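Local coordinates for protein tRNA (guanine(9)-N1)-methyltransferase (PDB 4JWH) that transfers a methyl group from S-adenosyl-L-methionine to N1 of guanine 9 in cytoplasmic tRNA, leaving S-adenosyl-L-homocysteine, at residues 107-112 / 145-150; 258-263 / 272-277; 93-98 / 137-142. One frame throughout, in Å; residues are numbered along the deposited sequence.

Contact 1: 107-112 / 145-150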
loop_
_atom_site.group_PDB
_atom_site.type_symbol
_atom_site.label_atom_id
_atom_site.label_comp_id
_atom_site.label_asym_id
_atom_site.label_seq_id
_atom_site.Cartn_x
_atom_site.Cartn_y
_atom_site.Cartn_z
ATOM N N VAL A 107 4.078 1.585 3.538
ATOM C CA VAL A 107 4.219 0.288 4.205
ATOM C C VAL A 107 3.126 -0.690 3.771
ATOM O O VAL A 107 1.918 -0.407 3.935
ATOM C CB VAL A 107 4.113 0.442 5.740
ATOM C CG1 VAL A 107 4.134 -0.888 6.429
ATOM C CG2 VAL A 107 5.202 1.391 6.293
ATOM N N LEU A 108 3.540 -1.857 3.275
ATOM C CA LEU A 108 2.614 -2.971 3.176
ATOM C C LEU A 108 2.637 -3.747 4.500
ATOM O O LEU A 108 3.675 -4.350 4.880
ATOM C CB LEU A 108 2.928 -3.850 1.962
ATOM C CG LEU A 108 3.180 -3.105 0.641
ATOM C CD1 LEU A 108 3.489 -4.048 -0.510
ATOM C CD2 LEU A 108 2.043 -2.109 0.281
ATOM N N ASP A 109 1.511 -3.679 5.224
ATOM C CA ASP A 109 1.389 -4.324 6.522
ATOM C C ASP A 109 1.028 -5.783 6.266
ATOM O O ASP A 109 -0.126 -6.110 5.987
ATOM C CB ASP A 109 0.315 -3.644 7.383
ATOM C CG ASP A 109 0.018 -4.394 8.683
ATOM O OD1 ASP A 109 0.826 -5.244 9.137
ATOM O OD2 ASP A 109 -1.020 -4.087 9.291
ATOM N N CYS A 110 2.029 -6.652 6.359
ATOM C CA CYS A 110 1.825 -8.045 6.009
ATOM C C CYS A 110 1.574 -8.927 7.223
ATOM O O CYS A 110 2.033 -10.050 7.260
ATOM C CB CYS A 110 3.013 -8.588 5.191
ATOM S SG CYS A 110 3.343 -7.738 3.627
ATOM N N ALA A 111 0.808 -8.433 8.182
ATOM C CA ALA A 111 0.506 -9.168 9.406
ATOM C C ALA A 111 -0.665 -10.130 9.351
ATOM O O ALA A 111 -1.031 -10.698 10.389
ATOM C CB ALA A 111 0.300 -8.170 10.582
ATOM N N PHE A 112 -1.255 -10.348 8.172
ATOM C CA PHE A 112 -2.570 -11.061 8.115
ATOM C C PHE A 112 -2.539 -12.425 7.399
ATOM O O PHE A 112 -3.576 -12.930 6.968
ATOM C CB PHE A 112 -3.646 -10.168 7.472
ATOM C CG PHE A 112 -3.625 -8.758 7.963
ATOM C CD1 PHE A 112 -4.159 -8.433 9.218
ATOM C CD2 PHE A 112 -3.048 -7.753 7.191
ATOM C CE1 PHE A 112 -4.115 -7.121 9.691
ATOM C CE2 PHE A 112 -3.009 -6.448 7.646
ATOM C CZ PHE A 112 -3.541 -6.127 8.903
ATOM N N PHE A 145 8.063 -0.497 2.053
ATOM C CA PHE A 145 8.360 -1.419 3.136
ATOM C C PHE A 145 7.327 -2.506 3.095
ATOM O O PHE A 145 6.148 -2.252 2.726
ATOM C CB PHE A 145 8.329 -0.742 4.520
ATOM C CG PHE A 145 9.573 0.077 4.835
ATOM C CD1 PHE A 145 10.462 -0.319 5.853
ATOM C CD2 PHE A 145 9.840 1.237 4.124
ATOM C CE1 PHE A 145 11.599 0.436 6.152
ATOM C CE2 PHE A 145 10.972 1.998 4.407
ATOM C CZ PHE A 145 11.873 1.577 5.422
ATOM N N ALA A 146 7.764 -3.713 3.442
ATOM C CA ALA A 146 6.840 -4.830 3.691
ATOM C C ALA A 146 7.091 -5.357 5.122
ATOM O O ALA A 146 8.096 -6.059 5.385
ATOM C CB ALA A 146 7.044 -5.910 2.677
ATOM N N THR A 147 6.192 -5.020 6.045
ATOM C CA THR A 147 6.418 -5.318 7.468
ATOM C C THR A 147 5.647 -6.561 7.935
ATOM O O THR A 147 4.642 -6.939 7.322
ATOM C CB THR A 147 6.120 -4.069 8.380
ATOM O OG1 THR A 147 4.759 -3.642 8.200
ATOM C CG2 THR A 147 7.070 -2.899 8.047
ATOM N N ASN A 148 6.095 -7.165 9.031
ATOM C CA ASN A 148 5.742 -8.547 9.397
ATOM C C ASN A 148 5.862 -9.470 8.190
ATOM O O ASN A 148 5.039 -10.345 8.015
ATOM C CB ASN A 148 4.324 -8.660 9.974
ATOM C CG ASN A 148 4.213 -8.100 11.377
ATOM O OD1 ASN A 148 3.727 -6.993 11.569
ATOM N ND2 ASN A 148 4.640 -8.876 12.363
ATOM N N PHE A 149 6.832 -9.226 7.321
ATOM C CA PHE A 149 6.987 -10.059 6.111
ATOM C C PHE A 149 7.561 -11.439 6.443
ATOM O O PHE A 149 8.643 -11.536 7.004
ATOM C CB PHE A 149 7.817 -9.347 5.046
ATOM C CG PHE A 149 7.753 -10.008 3.685
ATOM C CD1 PHE A 149 8.802 -10.793 3.234
ATOM C CD2 PHE A 149 6.619 -9.871 2.872
ATOM C CE1 PHE A 149 8.738 -11.421 1.974
ATOM C CE2 PHE A 149 6.543 -10.493 1.637
ATOM C CZ PHE A 149 7.601 -11.281 1.187
ATOM N N GLY A 150 6.822 -12.495 6.102
ATOM C CA GLY A 150 7.214 -13.864 6.401
ATOM C C GLY A 150 6.120 -14.846 6.044
ATOM O O GLY A 150 5.221 -14.538 5.229
HETATM O O HOH W 1 3.239 -4.824 10.132
HETATM O O HOH W 2 3.519 -12.047 5.621
#

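Contact 2: 258-263 / 272-277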
loop_
_atom_site.group_PDB
_atom_site.type_symbol
_atom_site.label_atom_id
_atom_site.label_comp_id
_atom_site.label_asym_id
_atom_site.label_seq_id
_atom_site.Cartn_x
_atom_site.Cartn_y
_atom_site.Cartn_z
ATOM N N PHE A 258 -1.972 1.384 -3.896
ATOM C CA PHE A 258 -0.582 1.830 -4.108
ATOM C C PHE A 258 -0.441 2.675 -5.372
ATOM O O PHE A 258 0.150 3.767 -5.350
ATOM C CB PHE A 258 0.422 0.673 -4.166
ATOM C CG PHE A 258 1.829 1.152 -4.340
ATOM C CD1 PHE A 258 2.592 1.477 -3.231
ATOM C CD2 PHE A 258 2.350 1.381 -5.608
ATOM C CE1 PHE A 258 3.906 1.993 -3.380
ATOM C CE2 PHE A 258 3.637 1.912 -5.769
ATOM C CZ PHE A 258 4.405 2.215 -4.635
ATOM N N GLU A 259 -0.951 2.146 -6.488
ATOM C CA GLU A 259 -0.884 2.823 -7.770
ATOM C C GLU A 259 -1.553 4.200 -7.720
ATOM O O GLU A 259 -1.057 5.192 -8.309
ATOM C CB GLU A 259 -1.528 1.943 -8.858
ATOM C CG GLU A 259 -0.733 0.673 -9.205
ATOM C CD GLU A 259 -1.606 -0.350 -9.941
ATOM O OE1 GLU A 259 -1.160 -1.485 -10.140
ATOM O OE2 GLU A 259 -2.780 -0.019 -10.280
ATOM N N ILE A 260 -2.695 4.277 -7.032
ATOM C CA ILE A 260 -3.379 5.562 -6.904
ATOM C C ILE A 260 -2.523 6.576 -6.119
ATOM O O ILE A 260 -2.387 7.723 -6.536
ATOM C CB ILE A 260 -4.780 5.385 -6.284
ATOM C CG1 ILE A 260 -5.761 4.776 -7.323
ATOM C CG2 ILE A 260 -5.310 6.708 -5.634
ATOM C CD1 ILE A 260 -6.926 4.113 -6.579
ATOM N N LEU A 261 -1.944 6.149 -4.997
ATOM C CA LEU A 261 -1.068 7.026 -4.197
ATOM C C LEU A 261 0.077 7.541 -5.043
ATOM O O LEU A 261 0.359 8.734 -5.046
ATOM C CB LEU A 261 -0.518 6.301 -2.972
ATOM C CG LEU A 261 -1.578 5.726 -2.016
ATOM C CD1 LEU A 261 -0.849 4.943 -0.901
ATOM C CD2 LEU A 261 -2.407 6.878 -1.422
ATOM N N SER A 262 0.718 6.642 -5.769
ATOM C CA SER A 262 1.884 6.952 -6.565
ATOM C C SER A 262 1.531 7.944 -7.675
ATOM O O SER A 262 2.276 8.910 -7.942
ATOM C CB SER A 262 2.450 5.636 -7.128
ATOM O OG SER A 262 3.638 5.845 -7.873
ATOM N N LEU A 263 0.364 7.749 -8.285
ATOM C CA LEU A 263 -0.088 8.669 -9.320
ATOM C C LEU A 263 -0.476 10.041 -8.768
ATOM O O LEU A 263 -0.329 11.074 -9.441
ATOM C CB LEU A 263 -1.201 8.050 -10.157
ATOM C CG LEU A 263 -0.671 6.963 -11.125
ATOM C CD1 LEU A 263 -1.814 6.246 -11.878
ATOM C CD2 LEU A 263 0.321 7.501 -12.104
ATOM N N LYS A 272 -7.532 12.316 -11.717
ATOM C CA LYS A 272 -6.705 11.723 -12.750
ATOM C C LYS A 272 -6.207 10.349 -12.331
ATOM O O LYS A 272 -6.160 9.439 -13.148
ATOM C CB LYS A 272 -5.527 12.610 -13.115
ATOM C CG LYS A 272 -5.012 12.287 -14.498
ATOM C CD LYS A 272 -4.052 13.325 -14.993
ATOM C CE LYS A 272 -3.440 12.853 -16.309
ATOM N NZ LYS A 272 -2.467 13.859 -16.825
ATOM N N ALA A 273 -5.803 10.224 -11.068
ATOM C CA ALA A 273 -5.262 8.978 -10.535
ATOM C C ALA A 273 -6.355 7.898 -10.580
ATOM O O ALA A 273 -6.122 6.775 -11.067
ATOM C CB ALA A 273 -4.770 9.204 -9.117
ATOM N N PHE A 274 -7.555 8.249 -10.110
ATOM C CA PHE A 274 -8.691 7.339 -10.207
ATOM C C PHE A 274 -8.991 6.979 -11.680
ATOM O O PHE A 274 -9.200 5.823 -12.006
ATOM C CB PHE A 274 -9.958 7.941 -9.561
ATOM C CG PHE A 274 -9.824 8.244 -8.102
ATOM C CD1 PHE A 274 -9.109 7.414 -7.261
ATOM C CD2 PHE A 274 -10.467 9.361 -7.550
ATOM C CE1 PHE A 274 -9.018 7.690 -5.899
ATOM C CE2 PHE A 274 -10.381 9.637 -6.190
ATOM C CZ PHE A 274 -9.648 8.795 -5.367
ATOM N N MET A 275 -9.001 7.977 -12.558
ATOM C CA MET A 275 -9.321 7.757 -13.978
ATOM C C MET A 275 -8.362 6.776 -14.637
ATOM O O MET A 275 -8.749 5.964 -15.491
ATOM C CB MET A 275 -9.418 9.083 -14.733
ATOM C CG MET A 275 -10.649 9.896 -14.310
ATOM S SD MET A 275 -10.815 11.479 -15.158
ATOM C CE MET A 275 -11.668 10.952 -16.657
ATOM N N GLU A 276 -7.120 6.803 -14.180
ATOM C CA GLU A 276 -6.099 5.926 -14.708
ATOM C C GLU A 276 -6.180 4.515 -14.118
ATOM O O GLU A 276 -6.002 3.530 -14.819
ATOM C CB GLU A 276 -4.716 6.553 -14.471
ATOM C CG GLU A 276 -3.641 6.075 -15.424
ATOM C CD GLU A 276 -3.932 6.432 -16.878
ATOM O OE1 GLU A 276 -4.185 7.629 -17.188
ATOM O OE2 GLU A 276 -3.908 5.495 -17.714
ATOM N N VAL A 277 -6.470 4.405 -12.830
ATOM C CA VAL A 277 -6.394 3.094 -12.190
ATOM C C VAL A 277 -7.747 2.402 -12.206
ATOM O O VAL A 277 -7.833 1.197 -12.357
ATOM C CB VAL A 277 -5.834 3.217 -10.761
ATOM C CG1 VAL A 277 -5.911 1.919 -10.017
ATOM C CG2 VAL A 277 -4.395 3.748 -10.818
#

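Contact 3: 93-98 / 137-142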
loop_
_atom_site.group_PDB
_atom_site.type_symbol
_atom_site.label_atom_id
_atom_site.label_comp_id
_atom_site.label_asym_id
_atom_site.label_seq_id
_atom_site.Cartn_x
_atom_site.Cartn_y
_atom_site.Cartn_z
ATOM N N ARG A 93 -0.460 4.549 -20.180
ATOM C CA ARG A 93 -0.033 5.723 -19.377
ATOM C C ARG A 93 1.380 6.122 -19.752
ATOM O O ARG A 93 2.300 5.292 -19.809
ATOM C CB ARG A 93 -0.104 5.400 -17.873
ATOM C CG ARG A 93 -0.097 6.636 -16.982
ATOM C CD ARG A 93 0.032 6.258 -15.494
ATOM N NE ARG A 93 1.436 6.110 -15.079
ATOM C CZ ARG A 93 2.302 7.113 -14.903
ATOM N NH1 ARG A 93 1.935 8.381 -15.097
ATOM N NH2 ARG A 93 3.545 6.843 -14.520
ATOM N N ILE A 94 1.553 7.402 -20.028
ATOM C CA ILE A 94 2.861 7.884 -20.377
ATOM C C ILE A 94 3.369 8.778 -19.247
ATOM O O ILE A 94 2.605 9.538 -18.672
ATOM C CB ILE A 94 2.879 8.569 -21.760
ATOM C CG1 ILE A 94 4.293 8.990 -22.121
ATOM C CG2 ILE A 94 1.987 9.824 -21.805
ATOM C CD1 ILE A 94 4.368 9.536 -23.500
ATOM N N ARG A 95 4.652 8.638 -18.912
ATOM C CA ARG A 95 5.273 9.442 -17.879
ATOM C C ARG A 95 6.117 10.565 -18.490
ATOM O O ARG A 95 6.994 10.316 -19.325
ATOM C CB ARG A 95 6.137 8.561 -16.983
ATOM C CG ARG A 95 6.532 9.213 -15.675
ATOM C CD ARG A 95 8.025 9.160 -15.514
ATOM N NE ARG A 95 8.466 7.816 -15.268
ATOM C CZ ARG A 95 9.612 7.293 -15.688
ATOM N NH1 ARG A 95 10.470 8.004 -16.404
ATOM N NH2 ARG A 95 9.879 6.035 -15.394
ATOM N N LEU A 96 5.864 11.799 -18.042
ATOM C CA LEU A 96 6.582 12.979 -18.540
ATOM C C LEU A 96 7.492 13.567 -17.473
ATOM O O LEU A 96 7.094 13.738 -16.323
ATOM C CB LEU A 96 5.610 14.089 -18.992
ATOM C CG LEU A 96 4.208 13.815 -19.554
ATOM C CD1 LEU A 96 3.394 15.110 -19.476
ATOM C CD2 LEU A 96 4.244 13.294 -20.983
ATOM N N GLY A 97 8.719 13.886 -17.857
ATOM C CA GLY A 97 9.555 14.707 -17.000
ATOM C C GLY A 97 10.527 13.964 -16.118
ATOM O O GLY A 97 10.758 12.776 -16.291
ATOM N N LYS A 98 11.119 14.691 -15.180
ATOM C CA LYS A 98 12.308 14.196 -14.487
ATOM C C LYS A 98 11.922 13.339 -13.283
ATOM O O LYS A 98 11.055 13.723 -12.529
ATOM C CB LYS A 98 13.166 15.373 -14.040
ATOM C CG LYS A 98 14.295 15.026 -13.046
ATOM C CD LYS A 98 14.806 16.308 -12.372
ATOM C CE LYS A 98 15.908 16.022 -11.337
ATOM N NZ LYS A 98 16.992 15.182 -11.888
ATOM N N THR A 137 8.751 2.551 -11.975
ATOM C CA THR A 137 8.521 3.393 -13.136
ATOM C C THR A 137 7.902 4.740 -12.734
ATOM O O THR A 137 7.649 5.590 -13.594
ATOM C CB THR A 137 7.596 2.693 -14.185
ATOM O OG1 THR A 137 6.347 2.340 -13.579
ATOM C CG2 THR A 137 8.249 1.455 -14.774
ATOM N N ALA A 138 7.655 4.936 -11.433
ATOM C CA ALA A 138 6.925 6.113 -10.973
ATOM C C ALA A 138 7.759 7.385 -11.183
ATOM O O ALA A 138 9.002 7.339 -11.122
ATOM C CB ALA A 138 6.565 5.968 -9.510
ATOM N N LEU A 139 7.097 8.503 -11.422
ATOM C CA LEU A 139 7.807 9.771 -11.521
ATOM C C LEU A 139 8.470 10.121 -10.173
ATOM O O LEU A 139 9.571 10.681 -10.142
ATOM C CB LEU A 139 6.882 10.895 -12.007
ATOM C CG LEU A 139 7.540 12.254 -12.319
ATOM C CD1 LEU A 139 8.469 12.120 -13.541
ATOM C CD2 LEU A 139 6.530 13.387 -12.517
ATOM N N HIS A 140 7.819 9.749 -9.069
ATOM C CA HIS A 140 8.369 9.933 -7.726
ATOM C C HIS A 140 8.379 8.644 -6.911
ATOM O O HIS A 140 7.479 8.417 -6.116
ATOM C CB HIS A 140 7.582 11.025 -6.963
ATOM C CG HIS A 140 7.460 12.306 -7.717
ATOM N ND1 HIS A 140 8.540 13.136 -7.947
ATOM C CD2 HIS A 140 6.409 12.873 -8.347
ATOM C CE1 HIS A 140 8.144 14.174 -8.660
ATOM N NE2 HIS A 140 6.857 14.039 -8.909
ATOM N N PRO A 141 9.399 7.789 -7.097
ATOM C CA PRO A 141 9.394 6.562 -6.330
ATOM C C PRO A 141 9.496 6.862 -4.845
ATOM O O PRO A 141 10.138 7.820 -4.461
ATOM C CB PRO A 141 10.667 5.827 -6.777
ATOM C CG PRO A 141 11.287 6.644 -7.818
ATOM C CD PRO A 141 10.472 7.838 -8.107
ATOM N N VAL A 142 8.869 6.017 -4.036
ATOM C CA VAL A 142 8.956 6.124 -2.602
ATOM C C VAL A 142 9.817 5.005 -2.073
ATOM O O VAL A 142 10.264 4.147 -2.855
ATOM C CB VAL A 142 7.537 6.026 -1.964
ATOM C CG1 VAL A 142 6.688 7.161 -2.467
ATOM C CG2 VAL A 142 6.875 4.685 -2.285
#

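Contact 1: 107-112 / 145-150
Val107 CG2 packs 4.2 Å from Phe145 CB, and Val107 CG1 lies 3.9 Å from the threonine methyl, Thr147 CG2, the valine and threonine side chains crossing at nearly a right angle. The beta-branched Val107 and Thr147 suit their strand positions, on a face that helix 178-181 covers through Tyr178. Beyond the strand ends, Cys110 SG approaches the edge of the Phe149 ring in its plane, 4.0 Å from CD2, and also touches the methyl of Ala146; a small polarisable thiol suits this buried place.

The backbones pair in parallel: Leu108 N donates to Phe145 O (2.7 Å), Thr147 N to Leu108 O (2.9 Å) and Cys110 N to Thr147 O (2.8 Å).

On its hydroxyl side the threonine leads outward, with OG1 3.3 Å from Val107 CG1. At the polar edge one water donates to Asp109 OD1 and Asn148 OD1, 2.6 Å from each, and accepts from Thr147 OG1. The hydroxyl is placed for this by chi1 of 59°, between its backbone N and carbonyl carbon. Asp109 OD2 turns instead to Tyr191 and Lys227.

Strands 105-109 and 143-147, joined by helix 118-137, form a beta-alpha-beta unit of the SPOUT-type sheet, with Asp109 close to the cofactor-binding residue Gly212.

Contact 2: 258-263 / 272-277
The Phe274 ring meets Ile260 obliquely, its CE1 3.8 Å from Ile260 CG2 and its CD1 close to Ile260 CD1, while Tyr243 brings a second ring against it with the planes about 65° apart. The helices involved, 254-267 and 270-277, form a short helical hairpin near the C-terminal end of this SPOUT-type domain. Their segments run roughly antiparallel, at 139°, with axes 8.8 Å apart.

Although the CB of Phe274 points away from the partner helix, its aromatic ring is long enough to come back to Ile260. Branching serves Ile260 well: CG2 and CD1 both meet the phenylalanine ring, while CG1 packs 3.8 Å from Val277 CB. The isoleucine also touches Leu252 and lies near Leu238, both cofactor-binding residues, so the hairpin is packed directly against the wall of the cofactor site.

Nearer the turn the helices come together at Leu263 and Ala273, whose CB atoms are 3.9 Å apart. Alanine suits this close approach: its single methyl fits against both Leu263 CB and the backbone carbonyl O of Ile260. Across the other side of the helix from this interface, Phe258 and Leu261 pack on Ile106 and Ile211 of the sheet, which makes helix 254-267 a layer between sheet and last helix.

Toward the end of helix 270-277, Val277 fits among three residues. Its CG1, set anti to the backbone N (chi1 173°), lies 3.7 Å from Glu259 OE2, a van der Waals contact between a methyl and a carboxylate oxygen; the other oxygen, OE1, is held by Asn255. Leucine completes the group, its long arm also resting on Glu276. Leu263 CD1 ends 3.7 Å from Val277 CG2.

Contact 3: 93-98 / 137-142
Thr137 O is gripped by two nitrogens of one guanidinium group, Arg95 NE and Arg95 NH2, each 2.9 Å from it. The contact ties the loop before strand 105-109 onto the loop that carries the beta-alpha-beta crossover from helix 118-137 into strand 143-147. The oxygen lies in the guanidinium plane, and the grip is side-on. Seen from the carbonyl, both donors come from the same face: NE is tilted 29° from its plane, whereas NH2 stands well above it, away from a lone pair. Arginine suits the place because its reach combines this fork with an apolar stem. Bends at chi2 and chi3 bring the head back to Thr137, and the stem crosses Leu139 at a slant, with Arg95 CD 3.6 Å from Leu139 CD1.

With CG anti to the backbone N (chi1 -173°), the end of the leucine, Leu139 CD1, is carried into an arc of backbone carbonyls. Leu139 replaced by alanine would probably leave a gap among the carbonyls of Leu96, Gly97 and Lys98 and take away the CD1 contact with Arg95 CD, leaving the stem less held. At Gly97 the chain adopts angles at which a CB would jam against the preceding carbonyl, so glycine is called for. Nearby, His140 ND1 bonds to Val100 O. Within the arc, Leu139 CD1 lies 3.2 Å from Lys98 O, 3.5 Å from Leu96 O and 3.6 Å from Gly97 O.

How the contacts relate
Contact 1 is the buried one, contact 2 is partly buried, and contact 3 lies at the surface. Their chemistry follows: parallel backbone bonds and a shared water in contact 1, largely apolar helix packing in contact 2, and one arginine fork with an apolar stem in contact 3. Contacts 1 and 3 serve the same beta-alpha-beta unit from opposite sides of the chain's centre, about 25 Å apart between centres, one joining its strands and the other the loops that lead into them. Contacts 2 and 3 are neighbours that touch: both loops of contact 3 pack on helices 254-267 and 270-277, Arg93 on Leu263 and Glu276, and Ala138 on Ser262.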